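Local coordinates for LYND (Lyngbya aestuarii, PDB 4V1T), which probably acts as an ATP- and magnesium-dependent YcaO cyclodehydratase that turns cysteine residues of a precursor peptide into thiazoline rings, at residues V555-Y560 with Y750-K755; L563-V568 with L756-E761; P735-F740 with E746-D751. All coordinates share one frame; numbering follows the deposited sequence.

Interaction 1: V555-Y560 with Y750-K755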
loop_
_atom_site.group_PDB
_atom_site.type_symbol
_atom_site.label_atom_id
_atom_site.label_comp_id
_atom_site.label_asym_id
_atom_site.label_seq_id
_atom_site.Cartn_x
_atom_site.Cartn_y
_atom_site.Cartn_z
ATOM N N VAL B 555 17.220 1.046 -33.535
ATOM C CA VAL B 555 15.966 0.587 -34.112
ATOM C C VAL B 555 15.777 1.222 -35.483
ATOM O O VAL B 555 15.417 0.540 -36.448
ATOM C CB VAL B 555 14.758 0.907 -33.200
ATOM C CG1 VAL B 555 13.438 0.631 -33.922
ATOM C CG2 VAL B 555 14.815 0.080 -31.924
ATOM N N ALA B 556 16.034 2.521 -35.567
ATOM C CA ALA B 556 15.848 3.253 -36.828
ATOM C C ALA B 556 16.663 2.624 -37.953
ATOM O O ALA B 556 16.152 2.399 -39.042
ATOM C CB ALA B 556 16.230 4.714 -36.656
ATOM N N LEU B 557 17.929 2.342 -37.675
ATOM C CA LEU B 557 18.819 1.744 -38.660
ATOM C C LEU B 557 18.256 0.424 -39.148
ATOM O O LEU B 557 18.157 0.182 -40.355
ATOM C CB LEU B 557 20.210 1.519 -38.053
ATOM C CG LEU B 557 21.012 2.771 -37.665
ATOM C CD1 LEU B 557 22.387 2.382 -37.150
ATOM C CD2 LEU B 557 21.144 3.753 -38.821
ATOM N N TRP B 558 17.885 -0.429 -38.202
ATOM C CA TRP B 558 17.367 -1.752 -38.515
ATOM C C TRP B 558 16.045 -1.688 -39.263
ATOM O O TRP B 558 15.881 -2.320 -40.312
ATOM C CB TRP B 558 17.201 -2.561 -37.228
ATOM C CG TRP B 558 16.234 -3.708 -37.331
ATOM C CD1 TRP B 558 16.352 -4.821 -38.111
ATOM C CD2 TRP B 558 15.008 -3.853 -36.600
ATOM N NE1 TRP B 558 15.262 -5.647 -37.923
ATOM C CE2 TRP B 558 14.432 -5.079 -36.994
ATOM C CE3 TRP B 558 14.348 -3.069 -35.648
ATOM C CZ2 TRP B 558 13.219 -5.529 -36.475
ATOM C CZ3 TRP B 558 13.148 -3.519 -35.133
ATOM C CH2 TRP B 558 12.594 -4.738 -35.547
ATOM N N TRP B 559 15.112 -0.910 -38.728
ATOM C CA TRP B 559 13.749 -0.882 -39.239
ATOM C C TRP B 559 13.626 -0.302 -40.646
ATOM O O TRP B 559 12.959 -0.871 -41.509
ATOM C CB TRP B 559 12.860 -0.080 -38.288
ATOM C CG TRP B 559 11.438 -0.027 -38.721
ATOM C CD1 TRP B 559 10.851 0.938 -39.489
ATOM C CD2 TRP B 559 10.417 -0.977 -38.424
ATOM N NE1 TRP B 559 9.526 0.649 -39.682
ATOM C CE2 TRP B 559 9.234 -0.523 -39.038
ATOM C CE3 TRP B 559 10.384 -2.167 -37.688
ATOM C CZ2 TRP B 559 8.038 -1.221 -38.948
ATOM C CZ3 TRP B 559 9.195 -2.859 -37.602
ATOM C CH2 TRP B 559 8.036 -2.386 -38.230
ATOM N N TYR B 560 14.254 0.843 -40.877
ATOM C CA TYR B 560 14.038 1.578 -42.115
ATOM C C TYR B 560 14.937 1.100 -43.247
ATOM O O TYR B 560 14.588 1.250 -44.418
ATOM C CB TYR B 560 14.206 3.079 -41.869
ATOM C CG TYR B 560 13.093 3.616 -41.012
ATOM C CD1 TYR B 560 11.810 3.818 -41.535
ATOM C CD2 TYR B 560 13.295 3.864 -39.656
ATOM C CE1 TYR B 560 10.781 4.277 -40.732
ATOM C CE2 TYR B 560 12.277 4.325 -38.856
ATOM C CZ TYR B 560 11.024 4.527 -39.392
ATOM O OH TYR B 560 10.020 4.980 -38.571
ATOM N N TYR B 750 21.428 6.441 -43.282
ATOM C CA TYR B 750 21.941 5.899 -44.538
ATOM C C TYR B 750 23.363 5.369 -44.375
ATOM O O TYR B 750 23.712 4.330 -44.940
ATOM C CB TYR B 750 21.911 6.986 -45.641
ATOM C CG TYR B 750 20.526 7.557 -45.905
ATOM C CD1 TYR B 750 19.683 6.978 -46.842
ATOM C CD2 TYR B 750 20.056 8.661 -45.206
ATOM C CE1 TYR B 750 18.417 7.485 -47.079
ATOM C CE2 TYR B 750 18.787 9.176 -45.443
ATOM C CZ TYR B 750 17.973 8.578 -46.371
ATOM O OH TYR B 750 16.721 9.089 -46.601
ATOM N N ASP B 751 24.174 6.081 -43.594
ATOM C CA ASP B 751 25.625 5.866 -43.581
ATOM C C ASP B 751 26.097 4.726 -42.667
ATOM O O ASP B 751 26.992 3.966 -43.039
ATOM C CB ASP B 751 26.338 7.155 -43.162
ATOM C CG ASP B 751 26.086 8.305 -44.126
ATOM O OD1 ASP B 751 25.194 8.185 -44.990
ATOM O OD2 ASP B 751 26.776 9.337 -44.011
ATOM N N VAL B 752 25.522 4.616 -41.473
ATOM C CA VAL B 752 26.042 3.661 -40.489
ATOM C C VAL B 752 26.057 2.223 -41.027
ATOM O O VAL B 752 27.063 1.529 -40.870
ATOM C CB VAL B 752 25.248 3.713 -39.162
ATOM C CG1 VAL B 752 25.727 2.625 -38.195
ATOM C CG2 VAL B 752 25.396 5.087 -38.528
ATOM N N PRO B 753 24.956 1.771 -41.664
ATOM C CA PRO B 753 24.925 0.376 -42.135
ATOM C C PRO B 753 26.039 -0.004 -43.112
ATOM O O PRO B 753 26.479 -1.152 -43.078
ATOM C CB PRO B 753 23.553 0.263 -42.813
ATOM C CG PRO B 753 22.727 1.307 -42.165
ATOM C CD PRO B 753 23.661 2.443 -41.883
ATOM N N VAL B 754 26.499 0.925 -43.954
ATOM C CA VAL B 754 27.582 0.596 -44.867
ATOM C C VAL B 754 28.919 0.613 -44.130
ATOM O O VAL B 754 29.804 -0.181 -44.420
ATOM C CB VAL B 754 27.645 1.541 -46.098
ATOM C CG1 VAL B 754 26.240 1.835 -46.614
ATOM C CG2 VAL B 754 28.386 2.834 -45.785
ATOM N N LYS B 755 29.063 1.530 -43.183
ATOM C CA LYS B 755 30.278 1.605 -42.377
ATOM C C LYS B 755 30.500 0.306 -41.602
ATOM O O LYS B 755 31.633 -0.115 -41.393
ATOM C CB LYS B 755 30.205 2.776 -41.395
ATOM C CG LYS B 755 30.781 4.082 -41.909
ATOM C CD LYS B 755 31.365 4.900 -40.766
ATOM C CE LYS B 755 31.996 6.196 -41.261
ATOM N NZ LYS B 755 32.869 6.826 -40.228
#
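Leu-557 reaches from helix 538-561 onto Val-752 and Pro-753 of helix 748-755, a small apolar helix-to-helix contact in which one leucine faces two consecutive residues of a proline-kinked helix. The backbones are nearest at Leu-557 and Pro-753, whose CA atoms lie 7.2 Å apart. Leu-557 holds CG anti to its own carbonyl carbon (chi1 -66°), which sends the fork of the side chain out across the gap. The CD1 branch meets Val-752 alone, 3.5 Å from Val-752 CG1, and the leucine and valine side chains meet at about a right angle. Val-752 turns CG1 anti to its backbone N (chi1 175°) and offers CB as well as this methyl, with CB 3.7 Å from Leu-557 CD1. Pro-753 has no amide hydrogen to give to the preceding turn, and the helix bends here; Lys-755 N picks up the pattern again with Asp-751 O at 3.2 Å. The proline points toward helix 538-561, and its carbonyl accepts a backbone hydrogen bond from Leu-759 N. All three touching residues are buried. Beside them, Ala-556 and Tyr-560 of the longer helix lie against Leu-749, so the packing continues toward the start of helix 748-755, while Leu-557 O accepts a hydrogen bond from Asn-561 ND2. The looser end of the contact is the second leucine methyl: Leu-557 CD2 lies between Val-752 CB, at 4.1 Å, and Pro-753 CD, at 4.2 Å, the ring carbon next to the proline nitrogen.

Interaction 2: L563-V568 with L756-E761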
loop_
_atom_site.group_PDB
_atom_site.type_symbol
_atom_site.label_atom_id
_atom_site.label_comp_id
_atom_site.label_asym_id
_atom_site.label_seq_id
_atom_site.Cartn_x
_atom_site.Cartn_y
_atom_site.Cartn_z
ATOM N N LEU B 563 16.952 -4.284 -42.262
ATOM C CA LEU B 563 18.125 -5.130 -42.179
ATOM C C LEU B 563 17.789 -6.489 -41.605
ATOM O O LEU B 563 16.906 -6.606 -40.763
ATOM C CB LEU B 563 19.198 -4.456 -41.319
ATOM C CG LEU B 563 19.686 -3.093 -41.821
ATOM C CD1 LEU B 563 20.571 -2.420 -40.787
ATOM C CD2 LEU B 563 20.426 -3.241 -43.138
ATOM N N ARG B 564 18.495 -7.515 -42.072
ATOM C CA ARG B 564 18.398 -8.846 -41.492
ATOM C C ARG B 564 19.417 -8.964 -40.361
ATOM O O ARG B 564 20.610 -8.815 -40.588
ATOM C CB ARG B 564 18.638 -9.926 -42.555
ATOM C CG ARG B 564 17.740 -9.826 -43.782
ATOM C CD ARG B 564 16.262 -10.056 -43.471
ATOM N NE ARG B 564 15.951 -11.477 -43.283
ATOM C CZ ARG B 564 15.884 -12.106 -42.111
ATOM N NH1 ARG B 564 16.100 -11.459 -40.975
ATOM N NH2 ARG B 564 15.599 -13.404 -42.071
ATOM N N ARG B 565 18.940 -9.227 -39.152
ATOM C CA ARG B 565 19.797 -9.251 -37.974
ATOM C C ARG B 565 19.862 -10.644 -37.363
ATOM O O ARG B 565 18.909 -11.429 -37.467
ATOM C CB ARG B 565 19.285 -8.254 -36.926
ATOM C CG ARG B 565 19.190 -6.805 -37.404
ATOM C CD ARG B 565 20.546 -6.255 -37.820
ATOM N NE ARG B 565 21.532 -6.393 -36.754
ATOM C CZ ARG B 565 22.836 -6.556 -36.947
ATOM N NH1 ARG B 565 23.335 -6.604 -38.169
ATOM N NH2 ARG B 565 23.648 -6.683 -35.907
ATOM N N PRO B 566 20.983 -10.957 -36.696
ATOM C CA PRO B 566 21.099 -12.246 -36.013
ATOM C C PRO B 566 20.305 -12.300 -34.710
ATOM O O PRO B 566 20.142 -11.269 -34.055
ATOM C CB PRO B 566 22.597 -12.350 -35.731
ATOM C CG PRO B 566 23.032 -10.938 -35.558
ATOM C CD PRO B 566 22.179 -10.120 -36.500
ATOM N N ALA B 567 19.832 -13.485 -34.336
ATOM C CA ALA B 567 19.160 -13.664 -33.053
ATOM C C ALA B 567 20.171 -13.710 -31.912
ATOM O O ALA B 567 21.387 -13.725 -32.136
ATOM C CB ALA B 567 18.320 -14.935 -33.047
ATOM N N VAL B 568 19.639 -13.746 -30.695
ATOM C CA VAL B 568 20.444 -13.814 -29.478
ATOM C C VAL B 568 20.171 -15.123 -28.752
ATOM O O VAL B 568 19.027 -15.428 -28.425
ATOM C CB VAL B 568 20.140 -12.628 -28.537
ATOM C CG1 VAL B 568 21.020 -12.680 -27.296
ATOM C CG2 VAL B 568 20.344 -11.306 -29.272
ATOM N N LEU B 756 29.407 -0.328 -41.187
ATOM C CA LEU B 756 29.480 -1.567 -40.420
ATOM C C LEU B 756 29.493 -2.807 -41.317
ATOM O O LEU B 756 29.661 -3.930 -40.841
ATOM C CB LEU B 756 28.310 -1.644 -39.435
ATOM C CG LEU B 756 28.269 -0.529 -38.390
ATOM C CD1 LEU B 756 27.017 -0.649 -37.530
ATOM C CD2 LEU B 756 29.516 -0.537 -37.521
ATOM N N GLY B 757 29.321 -2.599 -42.616
ATOM C CA GLY B 757 29.331 -3.695 -43.567
ATOM C C GLY B 757 28.004 -4.423 -43.611
ATOM O O GLY B 757 27.925 -5.527 -44.147
ATOM N N TRP B 758 26.963 -3.803 -43.053
ATOM C CA TRP B 758 25.617 -4.372 -43.074
ATOM C C TRP B 758 25.017 -4.233 -44.470
ATOM O O TRP B 758 24.202 -5.051 -44.883
ATOM C CB TRP B 758 24.722 -3.690 -42.031
ATOM C CG TRP B 758 25.089 -4.027 -40.607
ATOM C CD1 TRP B 758 25.972 -4.983 -40.193
ATOM C CD2 TRP B 758 24.568 -3.422 -39.416
ATOM N NE1 TRP B 758 26.032 -5.010 -38.825
ATOM C CE2 TRP B 758 25.183 -4.058 -38.323
ATOM C CE3 TRP B 758 23.645 -2.402 -39.170
ATOM C CZ2 TRP B 758 24.906 -3.708 -37.003
ATOM C CZ3 TRP B 758 23.371 -2.052 -37.856
ATOM C CH2 TRP B 758 23.999 -2.706 -36.790
ATOM N N LEU B 759 25.427 -3.187 -45.184
ATOM C CA LEU B 759 25.070 -3.013 -46.587
ATOM C C LEU B 759 26.326 -2.708 -47.389
ATOM O O LEU B 759 27.280 -2.128 -46.871
ATOM C CB LEU B 759 24.040 -1.890 -46.767
ATOM C CG LEU B 759 22.668 -2.073 -46.108
ATOM C CD1 LEU B 759 21.807 -0.846 -46.342
ATOM C CD2 LEU B 759 21.963 -3.324 -46.625
ATOM N N ASP B 760 26.330 -3.109 -48.654
ATOM C CA ASP B 760 27.432 -2.769 -49.549
ATOM C C ASP B 760 27.260 -1.356 -50.059
ATOM O O ASP B 760 28.242 -0.639 -50.252
ATOM C CB ASP B 760 27.508 -3.740 -50.724
ATOM C CG ASP B 760 27.918 -5.138 -50.299
ATOM O OD1 ASP B 760 28.632 -5.279 -49.280
ATOM O OD2 ASP B 760 27.532 -6.097 -50.997
ATOM N N GLU B 761 26.009 -0.963 -50.280
ATOM C CA GLU B 761 25.689 0.372 -50.773
ATOM C C GLU B 761 24.591 0.975 -49.909
ATOM O O GLU B 761 23.830 0.239 -49.293
ATOM C CB GLU B 761 25.230 0.317 -52.230
ATOM C CG GLU B 761 26.222 -0.334 -53.178
ATOM C CD GLU B 761 27.511 0.451 -53.304
ATOM O OE1 GLU B 761 27.446 1.677 -53.553
ATOM O OE2 GLU B 761 28.586 -0.166 -53.164
HETATM O O HOH W 1 26.708 -7.228 -36.264
#
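Arg-565 NH2 is held by two partners, Asp-596 OD2 in a salt bridge and water 1 at 3.1 Å. That water sits in the guanidinium plane and also accepts a weak bond from Trp-758 NE1, tying the two side chains together by their polar atoms. The main link between them is a cation-pi contact, with Arg-565 CZ 4.0 Å from the centroid of the Trp-758 six-membered ring and 29° off its normal. The planes are 40° apart, and the tilt brings one nitrogen closest, Arg-565 NH1 lying 3.1 Å from Trp-758 CE2. The arginine chain is bent at chi2 and chi3, folding back so that its guanidinium lies over the indole instead of extending past it. Pro-566 CD covers the other guanidinium face and Leu-756 CD1 the other face of the indole, giving a layered arrangement that should hold both flat groups in place. Beside it the packing is apolar. Leu-563 CD1 approaches Trp-758 CE3 at 3.5 Å, and its sister methyl CD2 meets Leu-759 CD2 at 3.8 Å, so this leucine is shared by two neighbours of the opposite segment. Gly-757, with positive phi, ends helix 748-755 in a Schellman motif just before the tryptophan. The contact thus joins the loop that leaves helix 538-561 to the one that leaves helix 748-755; Trp-558 of the longer helix packs on Arg-565, and Asp-596 anchors the arginine to the end of strand 590-596.

Interaction 3: P735-F740 with E746-D751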
loop_
_atom_site.group_PDB
_atom_site.type_symbol
_atom_site.label_atom_id
_atom_site.label_comp_id
_atom_site.label_asym_id
_atom_site.label_seq_id
_atom_site.Cartn_x
_atom_site.Cartn_y
_atom_site.Cartn_z
ATOM N N PRO B 735 22.639 15.409 -31.255
ATOM C CA PRO B 735 22.293 15.756 -32.639
ATOM C C PRO B 735 22.926 14.826 -33.666
ATOM O O PRO B 735 24.132 14.618 -33.639
ATOM C CB PRO B 735 22.846 17.174 -32.785
ATOM C CG PRO B 735 22.814 17.725 -31.400
ATOM C CD PRO B 735 23.173 16.570 -30.520
ATOM N N GLY B 736 22.100 14.272 -34.551
ATOM C CA GLY B 736 22.550 13.329 -35.566
ATOM C C GLY B 736 21.983 11.937 -35.333
ATOM O O GLY B 736 21.673 11.218 -36.277
ATOM N N MET B 737 21.836 11.552 -34.072
ATOM C CA MET B 737 21.294 10.234 -33.753
ATOM C C MET B 737 19.823 10.181 -34.105
ATOM O O MET B 737 19.097 11.151 -33.927
ATOM C CB MET B 737 21.528 9.888 -32.283
ATOM C CG MET B 737 23.004 9.631 -31.982
ATOM S SD MET B 737 23.331 9.066 -30.309
ATOM C CE MET B 737 22.745 7.383 -30.409
ATOM N N ARG B 738 19.394 9.032 -34.608
ATOM C CA ARG B 738 18.087 8.901 -35.233
ATOM C C ARG B 738 16.973 8.497 -34.266
ATOM O O ARG B 738 17.175 7.688 -33.353
ATOM C CB ARG B 738 18.164 7.882 -36.374
ATOM C CG ARG B 738 19.420 7.977 -37.230
ATOM C CD ARG B 738 19.574 9.347 -37.858
ATOM N NE ARG B 738 18.500 9.621 -38.803
ATOM C CZ ARG B 738 18.597 10.414 -39.860
ATOM N NH1 ARG B 738 19.732 11.028 -40.138
ATOM N NH2 ARG B 738 17.548 10.583 -40.645
ATOM N N HIS B 739 15.794 9.072 -34.491
ATOM C CA HIS B 739 14.567 8.621 -33.863
ATOM C C HIS B 739 14.054 7.466 -34.707
ATOM O O HIS B 739 14.357 7.410 -35.894
ATOM C CB HIS B 739 13.551 9.768 -33.799
ATOM C CG HIS B 739 12.509 9.609 -32.733
ATOM N ND1 HIS B 739 11.954 10.685 -32.078
ATOM C CD2 HIS B 739 11.920 8.511 -32.208
ATOM C CE1 HIS B 739 11.066 10.260 -31.199
ATOM N NE2 HIS B 739 11.030 8.943 -31.254
ATOM N N PHE B 740 13.307 6.537 -34.116
ATOM C CA PHE B 740 12.725 5.442 -34.892
ATOM C C PHE B 740 11.419 5.840 -35.577
ATOM O O PHE B 740 10.650 4.984 -36.019
ATOM C CB PHE B 740 12.520 4.189 -34.023
ATOM C CG PHE B 740 11.578 4.368 -32.849
ATOM C CD1 PHE B 740 10.237 4.663 -33.039
ATOM C CD2 PHE B 740 12.021 4.136 -31.562
ATOM C CE1 PHE B 740 9.376 4.785 -31.962
ATOM C CE2 PHE B 740 11.158 4.253 -30.479
ATOM C CZ PHE B 740 9.841 4.582 -30.678
ATOM N N GLU B 746 19.412 13.151 -44.512
ATOM C CA GLU B 746 20.726 12.539 -44.692
ATOM C C GLU B 746 21.453 12.376 -43.353
ATOM O O GLU B 746 21.198 13.113 -42.408
ATOM C CB GLU B 746 21.578 13.380 -45.656
ATOM C CG GLU B 746 21.997 14.750 -45.119
ATOM C CD GLU B 746 22.707 15.609 -46.164
ATOM O OE1 GLU B 746 22.772 15.210 -47.347
ATOM O OE2 GLU B 746 23.198 16.696 -45.804
ATOM N N GLY B 747 22.345 11.394 -43.285
ATOM C CA GLY B 747 23.140 11.148 -42.094
ATOM C C GLY B 747 23.272 9.678 -41.725
ATOM O O GLY B 747 23.418 8.805 -42.576
ATOM N N ARG B 748 23.212 9.418 -40.429
ATOM C CA ARG B 748 23.469 8.101 -39.879
ATOM C C ARG B 748 22.531 7.012 -40.415
ATOM O O ARG B 748 22.938 5.856 -40.578
ATOM C CB ARG B 748 23.362 8.156 -38.346
ATOM C CG ARG B 748 24.450 8.961 -37.659
ATOM C CD ARG B 748 24.267 8.980 -36.150
ATOM N NE ARG B 748 24.075 7.640 -35.605
ATOM C CZ ARG B 748 25.061 6.812 -35.271
ATOM N NH1 ARG B 748 26.332 7.168 -35.424
ATOM N NH2 ARG B 748 24.777 5.614 -34.779
ATOM N N LEU B 749 21.281 7.378 -40.674
ATOM C CA LEU B 749 20.287 6.418 -41.147
ATOM C C LEU B 749 20.769 5.699 -42.405
ATOM O O LEU B 749 20.567 4.495 -42.564
ATOM C CB LEU B 749 18.956 7.119 -41.415
ATOM C CG LEU B 749 17.779 6.210 -41.770
ATOM C CD1 LEU B 749 17.377 5.330 -40.590
ATOM C CD2 LEU B 749 16.601 7.041 -42.234
ATOM N N TYR B 750 21.428 6.441 -43.282
ATOM C CA TYR B 750 21.941 5.899 -44.538
ATOM C C TYR B 750 23.363 5.369 -44.375
ATOM O O TYR B 750 23.712 4.330 -44.940
ATOM C CB TYR B 750 21.911 6.986 -45.641
ATOM C CG TYR B 750 20.526 7.557 -45.905
ATOM C CD1 TYR B 750 19.683 6.978 -46.842
ATOM C CD2 TYR B 750 20.056 8.661 -45.206
ATOM C CE1 TYR B 750 18.417 7.485 -47.079
ATOM C CE2 TYR B 750 18.787 9.176 -45.443
ATOM C CZ TYR B 750 17.973 8.578 -46.371
ATOM O OH TYR B 750 16.721 9.089 -46.601
ATOM N N ASP B 751 24.174 6.081 -43.594
ATOM C CA ASP B 751 25.625 5.866 -43.581
ATOM C C ASP B 751 26.097 4.726 -42.667
ATOM O O ASP B 751 26.992 3.966 -43.039
ATOM C CB ASP B 751 26.338 7.155 -43.162
ATOM C CG ASP B 751 26.086 8.305 -44.126
ATOM O OD1 ASP B 751 25.194 8.185 -44.990
ATOM O OD2 ASP B 751 26.776 9.337 -44.011
HETATM O O HOH W 2 22.075 11.608 -38.710
#
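Glu-746 meets Arg-738 through its backbone: its carbonyl O lies at the edge of the guanidinium, near its plane, and accepts a weak hydrogen bond from Arg-738 NH1 (3.4 Å, 149° at the hydrogen). The firmer polar partners of this arginine are the carbonyls of Arg-743 and Gly-745 in the loop between the two segments, both reached by NH2. Gly-747 follows with backbone angles suited to glycine, and a CB here would also press on Arg-738 NH1. It is the N-cap residue of helix 748-755, and its carbonyl receives the amides of Tyr-750 and Asp-751. Arg-738 thus closes the loop between strand 728-733 and this helix by gathering backbone carbonyls just ahead of the first turn. Arg-748 N gives its hydrogen to water 2 at 3.0 Å; the same water accepts from Arg-738 NH1 at 2.8 Å and donates to Gly-736 O. The Arg-748 side chain runs antiparallel to that of Arg-738, placing CD 3.4 Å from Gly-736 O, while its guanidinium continues to salt bridges with Asp-600 and Asp-553. Leu-749 lies over one face of the Arg-738 guanidinium, its CB 3.6 Å from Arg-738 NE, the two side chains crossing at about a right angle. Arg-738 doubles back on itself at chi2 and chi3, which lays its guanidinium against Leu-749. A leucine in place of Arg-738 would probably leave water 2 and the carbonyls of Glu-746, Arg-743 and Gly-745 without this donor.

Centres lie about 9 Å apart for interactions 1 and 2, about 8 Å for 1 and 3, and about 16 Å for 2 and 3, which do not touch. Along the chain come 555-560 and 563-568, then, after some 170 residues, 735-740, 746-751, 750-755 and 756-761. Helix 748-755 serves interactions 1 and 3, which share Tyr-750 and Asp-751; the loop following it serves interaction 2. Probable backbone hydrogen bonds, Pro-753 O with Trp-758 N and Trp-558 O with Leu-563 N, couple interactions 1 and 2, and Tyr-560 OH with Phe-740 O couples 1 and 3. Together they hold helix 748-755 and the loops on either side against helix 538-561 and the loop after it.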